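Local atomic coordinates of ribosome-associated protein Y (PSrp-1) (Clostridium acetobutylicum, PDB entry 3KA5), a protein that probably binds the small ribosomal subunit and helps pair 70S ribosomes into translationally inactive 100S dimers, a task for which this chain supplies the C-terminal domain. Residues B[11-16]-B[30-35]. Sequence-based numbering, arbitrary orientation.
Sequences KPMSEE and FVFQNG
With CG of both selenomethionine Met13 and Phe32 set between the backbone N and carbonyl carbon (chi1 58° and 71°), Met13 CG lies 3.6 Å from Phe32 CD1. With chi2 extended (175°), Met13 SE reaches the edge of the Phe30 ring, 3.9 Å from Phe30 CE2, a Met-aromatic contact; toward the Phe32 ring SE lies obliquely. Met13 O lies at the edge of the Phe32 ring, in its plane, 3.5 Å from Phe32 CE1. The backbones form a single beta bridge: Met13 N donates to Gln33 O (2.9 Å) and Gly35 N to Met13 O (3.0 Å). Thus the loop leading into helix 15-25 pairs briefly with strand 29-34, an outer strand of this chain's three-stranded antiparallel sheet, within the S30EA C-terminal domain of the long HPF subfamily. Ser14, at the N-cap, bonds through OG to Glu17 N. Beside the bridge, Pro12 CG packs alongside Gln33 CG at 3.6 Å. One water joins Lys11 O to Gln33 N; another links Glu15 OE1 with Asn34 ND2 (2.8 Å from the water), while Asn34 OD1 accepts a hydrogen bond from Asp36 N and Glu15 OE2 forms a salt bridge with Lys4 of the second subunit.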
loop_
_atom_site.group_PDB
_atom_site.type_symbol
_atom_site.label_atom_id
_atom_site.label_comp_id
_atom_site.label_asym_id
_atom_site.label_seq_id
_atom_site.Cartn_x
_atom_site.Cartn_y
_atom_site.Cartn_z
ATOM N N LYS B 11 8.504 -1.542 -12.430
ATOM C CA LYS B 11 8.315 -2.819 -13.105
ATOM C C LYS B 11 7.705 -3.901 -12.223
ATOM O O LYS B 11 7.979 -3.970 -11.022
ATOM C CB LYS B 11 9.661 -3.279 -13.669
ATOM C CG LYS B 11 10.296 -2.205 -14.548
ATOM C CD LYS B 11 11.756 -2.478 -14.869
ATOM C CE LYS B 11 11.920 -3.482 -15.990
ATOM N NZ LYS B 11 13.349 -3.572 -16.410
ATOM N N PRO B 12 6.861 -4.764 -12.812
ATOM C CA PRO B 12 6.198 -5.858 -12.095
ATOM C C PRO B 12 7.195 -6.825 -11.476
ATOM O O PRO B 12 8.270 -7.064 -12.031
ATOM C CB PRO B 12 5.369 -6.534 -13.184
ATOM C CG PRO B 12 5.069 -5.414 -14.128
ATOM C CD PRO B 12 6.399 -4.709 -14.209
HETATM N N MSE B 13 6.838 -7.378 -10.321
HETATM C CA MSE B 13 7.693 -8.335 -9.640
HETATM C C MSE B 13 6.859 -9.301 -8.816
HETATM O O MSE B 13 5.666 -9.087 -8.614
HETATM C CB MSE B 13 8.699 -7.620 -8.738
HETATM C CG MSE B 13 8.088 -6.723 -7.690
HETATM SE SE MSE B 13 9.456 -6.011 -6.522
HETATM C CE MSE B 13 10.127 -4.603 -7.643
ATOM N N SER B 14 7.497 -10.370 -8.351
ATOM C CA SER B 14 6.823 -11.385 -7.551
ATOM C C SER B 14 6.706 -10.900 -6.119
ATOM O O SER B 14 7.465 -10.030 -5.688
ATOM C CB SER B 14 7.627 -12.684 -7.567
ATOM O OG SER B 14 8.819 -12.535 -6.813
ATOM N N GLU B 15 5.769 -11.469 -5.370
ATOM C CA GLU B 15 5.599 -11.063 -3.983
ATOM C C GLU B 15 6.872 -11.317 -3.172
ATOM O O GLU B 15 7.207 -10.531 -2.286
ATOM C CB GLU B 15 4.402 -11.791 -3.355
ATOM C CG GLU B 15 4.424 -13.299 -3.516
ATOM C CD GLU B 15 3.178 -13.957 -2.956
ATOM O OE1 GLU B 15 2.066 -13.574 -3.375
ATOM O OE2 GLU B 15 3.311 -14.857 -2.101
ATOM N N GLU B 16 7.583 -12.404 -3.474
ATOM C CA GLU B 16 8.828 -12.721 -2.769
ATOM C C GLU B 16 9.884 -11.659 -3.051
ATOM O O GLU B 16 10.612 -11.227 -2.152
ATOM C CB GLU B 16 9.388 -14.085 -3.203
ATOM C CG GLU B 16 8.627 -15.305 -2.713
ATOM C CD GLU B 16 7.338 -15.554 -3.479
ATOM O OE1 GLU B 16 7.187 -15.028 -4.605
ATOM O OE2 GLU B 16 6.476 -16.295 -2.957
ATOM N N PHE B 30 5.633 -1.835 1.153
ATOM C CA PHE B 30 6.165 -1.647 -0.197
ATOM C C PHE B 30 5.061 -1.898 -1.219
ATOM O O PHE B 30 4.442 -2.965 -1.229
ATOM C CB PHE B 30 7.335 -2.634 -0.382
ATOM C CG PHE B 30 8.138 -2.432 -1.641
ATOM C CD1 PHE B 30 9.068 -1.400 -1.739
ATOM C CD2 PHE B 30 8.007 -3.315 -2.704
ATOM C CE1 PHE B 30 9.864 -1.266 -2.878
ATOM C CE2 PHE B 30 8.793 -3.187 -3.841
ATOM C CZ PHE B 30 9.721 -2.164 -3.928
ATOM N N VAL B 31 4.799 -0.901 -2.062
ATOM C CA VAL B 31 3.766 -0.998 -3.087
ATOM C C VAL B 31 4.402 -1.499 -4.375
ATOM O O VAL B 31 5.451 -1.003 -4.784
ATOM C CB VAL B 31 3.126 0.387 -3.361
ATOM C CG1 VAL B 31 1.991 0.252 -4.361
ATOM C CG2 VAL B 31 2.634 0.995 -2.054
ATOM N N PHE B 32 3.777 -2.474 -5.022
ATOM C CA PHE B 32 4.339 -3.004 -6.257
ATOM C C PHE B 32 3.287 -3.599 -7.179
ATOM O O PHE B 32 2.170 -3.909 -6.761
ATOM C CB PHE B 32 5.394 -4.072 -5.938
ATOM C CG PHE B 32 4.818 -5.364 -5.408
ATOM C CD1 PHE B 32 4.832 -6.513 -6.184
ATOM C CD2 PHE B 32 4.269 -5.428 -4.127
ATOM C CE1 PHE B 32 4.304 -7.714 -5.702
ATOM C CE2 PHE B 32 3.738 -6.624 -3.634
ATOM C CZ PHE B 32 3.757 -7.768 -4.424
ATOM N N GLN B 33 3.657 -3.747 -8.443
ATOM C CA GLN B 33 2.777 -4.338 -9.440
ATOM C C GLN B 33 3.095 -5.826 -9.389
ATOM O O GLN B 33 4.204 -6.225 -9.729
ATOM C CB GLN B 33 3.115 -3.777 -10.823
ATOM C CG GLN B 33 2.388 -4.439 -11.974
ATOM C CD GLN B 33 0.977 -3.931 -12.138
ATOM O OE1 GLN B 33 0.142 -4.081 -11.248
ATOM N NE2 GLN B 33 0.701 -3.319 -13.285
ATOM N N ASN B 34 2.143 -6.638 -8.940
ATOM C CA ASN B 34 2.358 -8.079 -8.846
ATOM C C ASN B 34 2.372 -8.669 -10.251
ATOM O O ASN B 34 1.382 -8.580 -10.974
ATOM C CB ASN B 34 1.239 -8.731 -8.025
ATOM C CG ASN B 34 1.544 -10.173 -7.668
ATOM O OD1 ASN B 34 2.030 -10.935 -8.499
ATOM N ND2 ASN B 34 1.252 -10.557 -6.429
ATOM N N GLY B 35 3.495 -9.270 -10.632
ATOM C CA GLY B 35 3.609 -9.848 -11.958
ATOM C C GLY B 35 2.780 -11.101 -12.177
ATOM O O GLY B 35 2.616 -11.546 -13.310
HETATM O O HOH W 1 6.286 -2.961 -9.030
HETATM O O HOH W 2 3.978 -13.011 -6.882
HETATM O O HOH W 3 1.484 -13.262 -5.823
#